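Local coordinates for bifunctional protein FolD (Thermus thermophilus, PDB 6V6Y) that probably oxidises 5,10-methylenetetrahydrofolate to the methenyl form with NADP(+) and then hydrolyses this to 10-formyltetrahydrofolate, working as a homodimer, at residues Arg208-Arg213 and Asp238-Val243; Val159-Ser164 and Glu194-Ala199; Met1-Leu6 and Glu245-Leu250. All blocks are in the same frame, centred on the assembly; numbering follows the deposited sequence.

Interaction 1. Residues Arg208-Arg213 and Asp238-Val243; sequences RPHLVR and DVHPEV. With NAP (NADP nicotinamide-adenine-dinucleotide phosphate), chain B.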
loop_
_atom_site.group_PDB
_atom_site.type_symbol
_atom_site.label_atom_id
_atom_site.label_comp_id
_atom_site.label_asym_id
_atom_site.label_seq_id
_atom_site.Cartn_x
_atom_site.Cartn_y
_atom_site.Cartn_z
ATOM N N ARG A 208 10.088 20.530 4.598
ATOM C CA ARG A 208 9.971 21.838 5.247
ATOM C C ARG A 208 11.149 21.939 6.205
ATOM O O ARG A 208 11.230 21.143 7.164
ATOM C CB ARG A 208 8.634 22.003 5.991
ATOM C CG ARG A 208 7.350 21.597 5.205
ATOM C CD ARG A 208 7.207 22.300 3.844
ATOM N NE ARG A 208 5.886 22.124 3.212
ATOM C CZ ARG A 208 5.697 21.648 1.968
ATOM N NH1 ARG A 208 6.746 21.284 1.223
ATOM N NH2 ARG A 208 4.462 21.521 1.461
ATOM N N PRO A 209 12.082 22.873 6.003
ATOM C CA PRO A 209 13.312 22.881 6.814
ATOM C C PRO A 209 13.029 23.108 8.292
ATOM O O PRO A 209 12.341 24.055 8.670
ATOM C CB PRO A 209 14.131 24.033 6.218
ATOM C CG PRO A 209 13.463 24.415 4.943
ATOM C CD PRO A 209 12.038 23.972 5.024
ATOM N N HIS A 210 13.567 22.216 9.128
ATOM C CA HIS A 210 13.498 22.329 10.588
ATOM C C HIS A 210 12.069 22.526 11.098
ATOM O O HIS A 210 11.846 23.140 12.150
ATOM C CB HIS A 210 14.402 23.452 11.092
ATOM C CG HIS A 210 15.850 23.228 10.804
ATOM N ND1 HIS A 210 16.841 24.068 11.265
ATOM C CD2 HIS A 210 16.478 22.259 10.094
ATOM C CE1 HIS A 210 18.017 23.626 10.855
ATOM N NE2 HIS A 210 17.825 22.527 10.147
ATOM N N LEU A 211 11.095 21.976 10.367
ATOM C CA LEU A 211 9.696 22.052 10.783
ATOM C C LEU A 211 9.474 21.396 12.146
ATOM O O LEU A 211 8.829 21.975 13.030
ATOM C CB LEU A 211 8.831 21.414 9.696
ATOM C CG LEU A 211 7.305 21.439 9.628
ATOM C CD1 LEU A 211 6.732 20.264 10.332
ATOM C CD2 LEU A 211 6.783 22.700 10.231
ATOM N N VAL A 212 10.033 20.210 12.359
ATOM C CA VAL A 212 9.749 19.450 13.579
ATOM C C VAL A 212 10.603 19.967 14.740
ATOM O O VAL A 212 11.838 19.891 14.703
ATOM C CB VAL A 212 9.975 17.949 13.349
ATOM C CG1 VAL A 212 9.823 17.152 14.662
ATOM C CG2 VAL A 212 9.020 17.443 12.272
ATOM N N ARG A 213 9.941 20.460 15.788
ATOM C CA ARG A 213 10.582 21.020 16.972
ATOM C C ARG A 213 10.602 19.987 18.096
ATOM O O ARG A 213 10.000 18.917 18.000
ATOM C CB ARG A 213 9.858 22.295 17.429
ATOM C CG ARG A 213 9.506 23.276 16.296
ATOM C CD ARG A 213 10.749 23.856 15.632
ATOM N NE ARG A 213 11.699 24.371 16.624
ATOM C CZ ARG A 213 12.136 25.628 16.674
ATOM N NH1 ARG A 213 11.717 26.511 15.783
ATOM N NH2 ARG A 213 12.997 26.002 17.620
ATOM N N ASP A 238 14.240 18.167 7.658
ATOM C CA ASP A 238 12.923 18.601 8.111
ATOM C C ASP A 238 12.836 18.701 9.618
ATOM O O ASP A 238 11.837 19.205 10.133
ATOM C CB ASP A 238 11.829 17.646 7.654
ATOM C CG ASP A 238 11.744 17.535 6.169
ATOM O OD1 ASP A 238 12.035 18.530 5.473
ATOM O OD2 ASP A 238 11.369 16.445 5.698
ATOM N N VAL A 239 13.841 18.215 10.329
ATOM C CA VAL A 239 13.826 18.145 11.780
ATOM C C VAL A 239 14.793 19.193 12.327
ATOM O O VAL A 239 15.939 19.288 11.873
ATOM C CB VAL A 239 14.190 16.729 12.250
ATOM C CG1 VAL A 239 14.205 16.668 13.752
ATOM C CG2 VAL A 239 13.202 15.699 11.644
ATOM N N HIS A 240 14.324 19.988 13.276
ATOM C CA HIS A 240 15.167 21.005 13.885
ATOM C C HIS A 240 16.265 20.361 14.734
ATOM O O HIS A 240 15.982 19.446 15.517
ATOM C CB HIS A 240 14.322 21.932 14.760
ATOM C CG HIS A 240 15.010 23.211 15.112
ATOM N ND1 HIS A 240 15.905 23.312 16.154
ATOM C CD2 HIS A 240 14.955 24.438 14.537
ATOM C CE1 HIS A 240 16.365 24.549 16.213
ATOM N NE2 HIS A 240 15.807 25.252 15.242
ATOM N N PRO A 241 17.516 20.837 14.631
ATOM C CA PRO A 241 18.613 20.214 15.405
ATOM C C PRO A 241 18.403 20.224 16.910
ATOM O O PRO A 241 18.994 19.383 17.596
ATOM C CB PRO A 241 19.862 21.026 15.005
ATOM C CG PRO A 241 19.391 22.107 14.072
ATOM C CD PRO A 241 18.017 21.737 13.578
ATOM N N GLU A 242 17.550 21.104 17.448
ATOM C CA GLU A 242 17.243 21.049 18.875
ATOM C C GLU A 242 16.682 19.697 19.303
ATOM O O GLU A 242 16.700 19.382 20.499
ATOM C CB GLU A 242 16.249 22.148 19.241
ATOM C CG GLU A 242 14.833 21.867 18.757
ATOM C CD GLU A 242 13.881 23.019 19.034
ATOM O OE1 GLU A 242 12.667 22.878 18.740
ATOM O OE2 GLU A 242 14.351 24.063 19.550
ATOM N N VAL A 243 16.186 18.894 18.355
ATOM C CA VAL A 243 15.579 17.599 18.667
ATOM C C VAL A 243 16.606 16.647 19.271
ATOM O O VAL A 243 16.236 15.721 20.010
ATOM C CB VAL A 243 14.897 17.040 17.379
ATOM C CG1 VAL A 243 14.629 15.528 17.453
ATOM C CG2 VAL A 243 13.593 17.799 17.104
HETATM P PA NAP B . 6.169 15.144 -1.303
HETATM O O1A NAP B . 6.827 16.203 -2.100
HETATM O O2A NAP B . 5.219 14.363 -2.126
HETATM O O5B NAP B . 5.437 15.796 -0.027
HETATM C C5B NAP B . 5.769 15.341 1.265
HETATM C C4B NAP B . 4.522 15.155 2.121
HETATM O O4B NAP B . 4.678 15.832 3.352
HETATM C C3B NAP B . 3.262 15.697 1.467
HETATM O O3B NAP B . 2.526 14.625 0.925
HETATM C C2B NAP B . 2.503 16.417 2.573
HETATM O O2B NAP B . 1.291 15.776 2.910
HETATM C C1B NAP B . 3.447 16.388 3.769
HETATM N N9A NAP B . 3.637 17.748 4.309
HETATM C C8A NAP B . 4.214 18.808 3.658
HETATM N N7A NAP B . 4.199 19.879 4.485
HETATM C C5A NAP B . 3.625 19.518 5.654
HETATM C C6A NAP B . 3.365 20.220 6.825
HETATM N N6A NAP B . 3.704 21.502 6.927
HETATM N N1A NAP B . 2.752 19.579 7.882
HETATM C C2A NAP B . 2.404 18.249 7.769
HETATM N N3A NAP B . 2.666 17.559 6.602
HETATM C C4A NAP B . 3.263 18.183 5.557
HETATM O O3 NAP B . 7.282 14.191 -0.634
HETATM P PN NAP B . 8.746 13.733 -1.122
HETATM O O1N NAP B . 8.729 13.613 -2.597
HETATM O O2N NAP B . 9.177 12.589 -0.288
HETATM O O5D NAP B . 9.633 15.016 -0.727
HETATM C C5D NAP B . 9.755 15.391 0.627
HETATM C C4D NAP B . 11.198 15.756 0.951
HETATM O O4D NAP B . 11.999 14.592 1.061
HETATM C C3D NAP B . 11.799 16.620 -0.149
HETATM O O3D NAP B . 12.287 17.819 0.402
HETATM C C2D NAP B . 12.946 15.810 -0.707
HETATM O O2D NAP B . 14.077 16.627 -0.889
HETATM C C1D NAP B . 13.217 14.772 0.365
HETATM N N1N NAP B . 13.684 13.510 -0.238
HETATM C C2N NAP B . 14.910 13.024 0.112
HETATM C C3N NAP B . 15.379 11.840 -0.441
HETATM C C7N NAP B . 16.678 11.262 0.034
HETATM O O7N NAP B . 17.198 10.124 -0.611
HETATM N N7N NAP B . 17.304 11.839 1.058
HETATM C C4N NAP B . 14.593 11.146 -1.352
HETATM C C5N NAP B . 13.347 11.650 -1.700
HETATM C C6N NAP B . 12.900 12.839 -1.133
HETATM P P2B NAP B . -0.006 15.859 1.954
HETATM O O1X NAP B . 0.143 14.882 0.813
HETATM O O2X NAP B . -1.224 15.493 2.768
HETATM O O3X NAP B . -0.154 17.259 1.408
#
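Arg213 lays its guanidinium flat on the ring of His240, centres 4.0 Å apart and planes within 1° of parallel, while its edge holds Glu242 in a side-on, two-pronged salt bridge. NE meets OE1 of Glu242 at 2.8 Å and NH2 of Arg213 reaches OE2 of Glu242 at 3.1 Å; both bonds lie in the guanidinium plane but strike the carboxylate from above its own. On the far face of the His240 ring lies Pro241 CD, which also sits 3.4 Å from the ring centroid of His210 as a CH-pi contact. His210 and His240 form an offset edge-to-face pair, the edge of His210 toward the face of His240. Glu242 N donates to His240 ND1, helping to fix the ring's rotation. Val212 bridges Val239 by two backbone bonds, Val212 N to Asp238 O and His240 N to Val212 O. Adenine N7A of NADP lies over one guanidinium face of Arg208, closest to NE at 3.1 Å; Arg208 N bonds weakly to Asp238 OD1, which Asn229 also holds. The contact joins two loops of the NAD(P)-binding domain, with Val212, Asp238 and Val239 packed on Val204 of strand 201-204 and Pro209 and His210 on Leu236 of strand 234-236.

Interaction 2. Residues Val159-Ser164 and Glu194-Ala199; sequences VVVGRS and EVTRRA. With NAP (NADP nicotinamide-adenine-dinucleotide phosphate), chain B.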
loop_
_atom_site.group_PDB
_atom_site.type_symbol
_atom_site.label_atom_id
_atom_site.label_comp_id
_atom_site.label_asym_id
_atom_site.label_seq_id
_atom_site.Cartn_x
_atom_site.Cartn_y
_atom_site.Cartn_z
ATOM N N VAL A 159 5.592 6.621 13.737
ATOM C CA VAL A 159 4.883 7.651 12.981
ATOM C C VAL A 159 5.721 8.046 11.767
ATOM O O VAL A 159 6.918 8.343 11.884
ATOM C CB VAL A 159 4.541 8.879 13.842
ATOM C CG1 VAL A 159 3.872 9.958 12.982
ATOM C CG2 VAL A 159 3.642 8.482 15.019
ATOM N N VAL A 160 5.093 8.015 10.599
ATOM C CA VAL A 160 5.680 8.458 9.345
ATOM C C VAL A 160 4.939 9.726 8.945
ATOM O O VAL A 160 3.706 9.711 8.816
ATOM C CB VAL A 160 5.548 7.363 8.276
ATOM C CG1 VAL A 160 6.113 7.808 6.945
ATOM C CG2 VAL A 160 6.174 6.065 8.781
ATOM N N VAL A 161 5.658 10.837 8.797
ATOM C CA VAL A 161 5.033 12.095 8.399
ATOM C C VAL A 161 5.371 12.370 6.946
ATOM O O VAL A 161 6.532 12.615 6.600
ATOM C CB VAL A 161 5.452 13.271 9.290
ATOM C CG1 VAL A 161 4.573 14.491 8.968
ATOM C CG2 VAL A 161 5.348 12.907 10.790
ATOM N N GLY A 162 4.340 12.371 6.103
ATOM C CA GLY A 162 4.500 12.495 4.674
ATOM C C GLY A 162 4.012 11.219 4.034
ATOM O O GLY A 162 4.295 10.126 4.535
ATOM N N ARG A 163 3.276 11.327 2.937
ATOM C CA ARG A 163 2.618 10.161 2.372
ATOM C C ARG A 163 2.875 10.061 0.874
ATOM O O ARG A 163 1.986 9.689 0.100
ATOM C CB ARG A 163 1.114 10.199 2.661
ATOM C CG ARG A 163 0.456 11.452 2.131
ATOM C CD ARG A 163 -1.061 11.381 2.128
ATOM N NE ARG A 163 -1.590 12.728 1.955
ATOM C CZ ARG A 163 -2.879 13.037 1.876
ATOM N NH1 ARG A 163 -3.799 12.088 1.939
ATOM N NH2 ARG A 163 -3.241 14.307 1.731
ATOM N N SER A 164 4.093 10.380 0.433
ATOM C CA SER A 164 4.384 10.325 -0.994
ATOM C C SER A 164 4.588 8.883 -1.452
ATOM O O SER A 164 4.772 7.965 -0.640
ATOM C CB SER A 164 5.631 11.142 -1.318
ATOM O OG SER A 164 6.768 10.374 -0.991
ATOM N N GLU A 194 0.888 16.511 18.419
ATOM C CA GLU A 194 0.382 15.493 19.327
ATOM C C GLU A 194 0.504 14.102 18.710
ATOM O O GLU A 194 0.790 13.127 19.414
ATOM C CB GLU A 194 -1.069 15.817 19.702
ATOM C CG GLU A 194 -1.533 15.195 20.993
ATOM C CD GLU A 194 -2.157 13.825 20.787
ATOM O OE1 GLU A 194 -1.576 12.816 21.256
ATOM O OE2 GLU A 194 -3.238 13.755 20.160
ATOM N N VAL A 195 0.293 13.989 17.396
ATOM C CA VAL A 195 0.466 12.696 16.741
ATOM C C VAL A 195 1.921 12.268 16.810
ATOM O O VAL A 195 2.233 11.130 17.183
ATOM C CB VAL A 195 -0.036 12.745 15.288
ATOM C CG1 VAL A 195 0.293 11.440 14.578
ATOM C CG2 VAL A 195 -1.533 13.014 15.260
ATOM N N THR A 196 2.843 13.182 16.485
ATOM C CA THR A 196 4.248 12.775 16.469
ATOM C C THR A 196 4.765 12.453 17.869
ATOM O O THR A 196 5.603 11.557 18.014
ATOM C CB THR A 196 5.115 13.831 15.785
ATOM O OG1 THR A 196 5.058 15.077 16.491
ATOM C CG2 THR A 196 4.653 14.020 14.347
ATOM N N ARG A 197 4.203 13.083 18.911
ATOM C CA ARG A 197 4.663 12.844 20.281
ATOM C C ARG A 197 4.498 11.390 20.716
ATOM O O ARG A 197 5.139 10.968 21.686
ATOM C CB ARG A 197 3.915 13.760 21.255
ATOM C CG ARG A 197 4.664 15.045 21.618
ATOM C CD ARG A 197 4.007 15.814 22.789
ATOM N NE ARG A 197 2.646 16.271 22.485
ATOM C CZ ARG A 197 2.347 17.440 21.916
ATOM N NH1 ARG A 197 3.309 18.287 21.580
ATOM N NH2 ARG A 197 1.076 17.763 21.678
ATOM N N ARG A 198 3.653 10.617 20.036
ATOM C CA ARG A 198 3.476 9.211 20.379
ATOM C C ARG A 198 4.606 8.324 19.889
ATOM O O ARG A 198 4.771 7.211 20.412
ATOM C CB ARG A 198 2.179 8.682 19.783
ATOM C CG ARG A 198 1.009 9.643 19.839
ATOM C CD ARG A 198 -0.157 9.041 19.098
ATOM N NE ARG A 198 -1.234 10.003 18.937
ATOM C CZ ARG A 198 -2.119 9.965 17.940
ATOM N NH1 ARG A 198 -2.057 9.002 17.014
ATOM N NH2 ARG A 198 -3.072 10.888 17.883
ATOM N N ALA A 199 5.369 8.783 18.897
ATOM C CA ALA A 199 6.278 7.905 18.169
ATOM C C ALA A 199 7.503 7.547 19.009
ATOM O O ALA A 199 8.203 8.433 19.504
ATOM C CB ALA A 199 6.718 8.565 16.860
HETATM P PA NAP B . 6.169 15.144 -1.303
HETATM O O1A NAP B . 6.827 16.203 -2.100
HETATM O O2A NAP B . 5.219 14.363 -2.126
HETATM O O5B NAP B . 5.437 15.796 -0.027
HETATM C C5B NAP B . 5.769 15.341 1.265
HETATM C C4B NAP B . 4.522 15.155 2.121
HETATM O O4B NAP B . 4.678 15.832 3.352
HETATM C C3B NAP B . 3.262 15.697 1.467
HETATM O O3B NAP B . 2.526 14.625 0.925
HETATM C C2B NAP B . 2.503 16.417 2.573
HETATM O O2B NAP B . 1.291 15.776 2.910
HETATM C C1B NAP B . 3.447 16.388 3.769
HETATM N N9A NAP B . 3.637 17.748 4.309
HETATM C C8A NAP B . 4.214 18.808 3.658
HETATM N N7A NAP B . 4.199 19.879 4.485
HETATM C C5A NAP B . 3.625 19.518 5.654
HETATM C C6A NAP B . 3.365 20.220 6.825
HETATM N N6A NAP B . 3.704 21.502 6.927
HETATM N N1A NAP B . 2.752 19.579 7.882
HETATM C C2A NAP B . 2.404 18.249 7.769
HETATM N N3A NAP B . 2.666 17.559 6.602
HETATM C C4A NAP B . 3.263 18.183 5.557
HETATM O O3 NAP B . 7.282 14.191 -0.634
HETATM P PN NAP B . 8.746 13.733 -1.122
HETATM O O1N NAP B . 8.729 13.613 -2.597
HETATM O O2N NAP B . 9.177 12.589 -0.288
HETATM O O5D NAP B . 9.633 15.016 -0.727
HETATM C C5D NAP B . 9.755 15.391 0.627
HETATM C C4D NAP B . 11.198 15.756 0.951
HETATM O O4D NAP B . 11.999 14.592 1.061
HETATM C C3D NAP B . 11.799 16.620 -0.149
HETATM O O3D NAP B . 12.287 17.819 0.402
HETATM C C2D NAP B . 12.946 15.810 -0.707
HETATM O O2D NAP B . 14.077 16.627 -0.889
HETATM C C1D NAP B . 13.217 14.772 0.365
HETATM N N1N NAP B . 13.684 13.510 -0.238
HETATM C C2N NAP B . 14.910 13.024 0.112
HETATM C C3N NAP B . 15.379 11.840 -0.441
HETATM C C7N NAP B . 16.678 11.262 0.034
HETATM O O7N NAP B . 17.198 10.124 -0.611
HETATM N N7N NAP B . 17.304 11.839 1.058
HETATM C C4N NAP B . 14.593 11.146 -1.352
HETATM C C5N NAP B . 13.347 11.650 -1.700
HETATM C C6N NAP B . 12.900 12.839 -1.133
HETATM P P2B NAP B . -0.006 15.859 1.954
HETATM O O1X NAP B . 0.143 14.882 0.813
HETATM O O2X NAP B . -1.224 15.493 2.768
HETATM O O3X NAP B . -0.154 17.259 1.408
#
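Val159 drives its two methyls against residues Val195 to Ala199, part of the Rossmann-type NAD(P)-binding domain, in which strand 157-161 runs into the glycine-containing loop beside the NADP phosphates. CG2 of Val159 lies 3.6 Å from Ala199 CB and also rests against the carbonyl O of Val195, whereas CG1 faces CG1 of Val195 more loosely; the two valine side chains cross at about a right angle. Two residues on, Val161 repeats the pattern on the same side of the strand, its CG2 meeting CG2 of Thr196 at 3.8 Å, again crosswise. Thr196 can offer that methyl because OG1 is rotated between N and the carbonyl carbon (chi1 62°), where its main partner is the backbone O of Trp216, with Pro193 O also within reach. No hydrogen bond spans the contact; it is apolar and buried, and Leu202 of strand 201-204 packs against Val159, Val161 and Thr196.

Beyond the strand, Gly162 adopts backbone angles at which a CB would collide with the carbonyl O of Val161, and its CA lies 3.6 Å from O4B of the NADP ribose. Arg163 stretches out from CG to NE and presents its guanidinium edge to the 2'-phosphate, while Asp179 of the second subunit pairs with its NH1. A leucine in its place would probably leave the 2'-phosphate without the bonds from NE and NH2, and Asp179 of the second subunit without its salt-bridge mate. NE of Arg163 bonds to NADP O1X at 3.0 Å, and NH2 of Arg163 reaches O2X of NADP at 2.6 Å.

Interaction 3. Residues Met1-Leu6 and Glu245-Leu250; sequences MAAQVL and EVAFAL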
loop_
_atom_site.group_PDB
_atom_site.type_symbol
_atom_site.label_atom_id
_atom_site.label_comp_id
_atom_site.label_asym_id
_atom_site.label_seq_id
_atom_site.Cartn_x
_atom_site.Cartn_y
_atom_site.Cartn_z
ATOM N N MET A 1 23.544 11.750 27.491
ATOM C CA MET A 1 22.215 12.326 27.350
ATOM C C MET A 1 21.880 12.699 25.889
ATOM O O MET A 1 20.854 12.255 25.361
ATOM C CB MET A 1 22.064 13.548 28.268
ATOM C CG MET A 1 20.605 13.884 28.567
ATOM S SD MET A 1 20.295 14.596 30.205
ATOM C CE MET A 1 20.222 13.141 31.248
ATOM N N ALA A 2 22.731 13.493 25.235
ATOM C CA ALA A 2 22.408 13.987 23.899
ATOM C C ALA A 2 22.289 12.836 22.898
ATOM O O ALA A 2 22.858 11.755 23.084
ATOM C CB ALA A 2 23.464 14.978 23.420
ATOM N N ALA A 3 21.543 13.081 21.820
ATOM C CA ALA A 3 21.221 12.019 20.876
ATOM C C ALA A 3 22.469 11.535 20.150
ATOM O O ALA A 3 23.322 12.336 19.760
ATOM C CB ALA A 3 20.204 12.517 19.852
ATOM N N GLN A 4 22.574 10.217 19.963
ATOM C CA GLN A 4 23.557 9.683 19.028
ATOM C C GLN A 4 23.250 10.172 17.617
ATOM O O GLN A 4 22.094 10.451 17.275
ATOM C CB GLN A 4 23.556 8.153 19.046
ATOM C CG GLN A 4 23.348 7.505 20.382
ATOM C CD GLN A 4 23.405 5.998 20.256
ATOM O OE1 GLN A 4 23.792 5.483 19.210
ATOM N NE2 GLN A 4 23.026 5.288 21.310
ATOM N N VAL A 5 24.280 10.272 16.781
ATOM C CA VAL A 5 24.065 10.650 15.390
ATOM C C VAL A 5 24.099 9.366 14.558
ATOM O O VAL A 5 25.112 8.660 14.496
ATOM C CB VAL A 5 25.062 11.722 14.916
ATOM C CG1 VAL A 5 25.224 12.790 15.993
ATOM C CG2 VAL A 5 26.401 11.171 14.544
ATOM N N LEU A 6 22.959 9.007 13.980
ATOM C CA LEU A 6 22.873 7.794 13.165
ATOM C C LEU A 6 23.423 8.134 11.796
ATOM O O LEU A 6 22.707 8.630 10.920
ATOM C CB LEU A 6 21.444 7.284 13.055
ATOM C CG LEU A 6 20.661 7.034 14.333
ATOM C CD1 LEU A 6 19.436 7.916 14.331
ATOM C CD2 LEU A 6 20.275 5.577 14.441
ATOM N N GLU A 245 18.220 17.258 21.741
ATOM C CA GLU A 245 18.089 17.379 23.192
ATOM C C GLU A 245 17.127 16.351 23.776
ATOM O O GLU A 245 17.222 16.024 24.964
ATOM C CB GLU A 245 17.590 18.770 23.581
ATOM C CG GLU A 245 18.481 19.943 23.211
ATOM C CD GLU A 245 17.795 21.290 23.426
ATOM O OE1 GLU A 245 17.982 22.183 22.572
ATOM O OE2 GLU A 245 17.058 21.454 24.432
ATOM N N VAL A 246 16.158 15.881 22.991
ATOM C CA VAL A 246 15.126 14.984 23.488
ATOM C C VAL A 246 15.287 13.575 22.927
ATOM O O VAL A 246 14.975 12.595 23.607
ATOM C CB VAL A 246 13.719 15.549 23.183
ATOM C CG1 VAL A 246 13.505 16.884 23.900
ATOM C CG2 VAL A 246 13.534 15.712 21.690
ATOM N N ALA A 247 15.785 13.445 21.702
ATOM C CA ALA A 247 15.803 12.150 21.039
ATOM C C ALA A 247 16.946 11.295 21.561
ATOM O O ALA A 247 17.990 11.809 21.972
ATOM C CB ALA A 247 15.928 12.329 19.525
ATOM N N PHE A 248 16.733 9.977 21.559
ATOM C CA PHE A 248 17.823 9.061 21.862
ATOM C C PHE A 248 18.817 8.988 20.704
ATOM O O PHE A 248 20.019 8.776 20.916
ATOM C CB PHE A 248 17.250 7.684 22.185
ATOM C CG PHE A 248 18.291 6.591 22.302
ATOM C CD1 PHE A 248 18.583 5.771 21.212
ATOM C CD2 PHE A 248 18.959 6.368 23.507
ATOM C CE1 PHE A 248 19.531 4.758 21.310
ATOM C CE2 PHE A 248 19.908 5.348 23.623
ATOM C CZ PHE A 248 20.197 4.543 22.520
ATOM N N ALA A 249 18.341 9.167 19.481
ATOM C CA ALA A 249 19.197 9.097 18.310
ATOM C C ALA A 249 18.508 9.844 17.179
ATOM O O ALA A 249 17.277 9.803 17.057
ATOM C CB ALA A 249 19.484 7.646 17.911
ATOM N N LEU A 250 19.308 10.509 16.357
ATOM C CA LEU A 250 18.807 11.401 15.332
ATOM C C LEU A 250 19.683 11.298 14.090
ATOM O O LEU A 250 20.914 11.312 14.191
ATOM C CB LEU A 250 18.779 12.830 15.857
ATOM C CG LEU A 250 18.677 13.909 14.793
ATOM C CD1 LEU A 250 17.275 13.946 14.180
ATOM C CD2 LEU A 250 19.032 15.238 15.411
HETATM O O HOH W 1 18.709 13.317 24.110
#
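A short parallel strand pair forms this contact: the chain's N-terminal strand 4-5 lies beside strand 249-250 at the margin of the six-stranded parallel sheet of the NAD(P)-binding domain. Three backbone bonds step along it. Gln4 N donates to Phe248 O at 3.1 Å, Leu250 N to Gln4 O at 2.9 Å, and Leu6 N to Leu250 O at 3.1 Å. The middle bond runs nearly along the C=O axis, with an angle of 168° at the Gln4 oxygen, whereas Leu6 N sits well above the carbonyl plane of Leu250. CA-H...O contacts from Ala3, Ala249 and Val5 fill the steps between.

Gln4 and Ala249 share one face of the sheet, Val5 and Leu250 the other. Ala3 CB points at the other segment and presses on the carbonyl O of Ala247, with the CB atoms of Ala247 and Leu250 also near. Leu6 turns CD1 onto Ala249 CB at 3.6 Å, and that same methyl lies over the Leu250 backbone; chi1 of -54°, with CG opposite the carbonyl carbon, brings the branch back toward the neighbouring strand. Gln4 runs alongside Phe248, both pointing the same way, and its NE2 comes 3.2 Å from Phe248 CZ with amide and ring planes 54° apart. Where the strands have not yet begun, a water lies 2.7 Å from both Met1 O and Ala247 O, linking the two backbones.

Strand 4-5 is outermost within this chain. Across strand 249-250 lies strand 222-225, on whose Val223 Ala247 and Leu250 pack, while Ile222 carries Phe248 and Ala249; Leu6 also touches Tyr149.

How the interactions relate
Along the chain interaction 2 closes before interaction 1 opens, and both fall within the span that interaction 3 brackets by pairing the N-terminus with residues 245-250. Interactions 1 and 2, with centres about 13 Å apart, do not touch but meet the same NADP: 208-213 brings Arg208 to the adenine, and 159-164 follows the ribose and phosphates. The centres of interactions 3 and 1 are about 13 Å apart, and Val239 CG1 packs on Leu250 CD1 at 4.1 Å. Interactions 2 and 3, about 18 Å apart between centres, reach the same parallel sheet, at strands 157-161 and 4-5/249-250. The N-terminal residues thus complete one margin of the cofactor-binding domain's sheet, away from the cofactor.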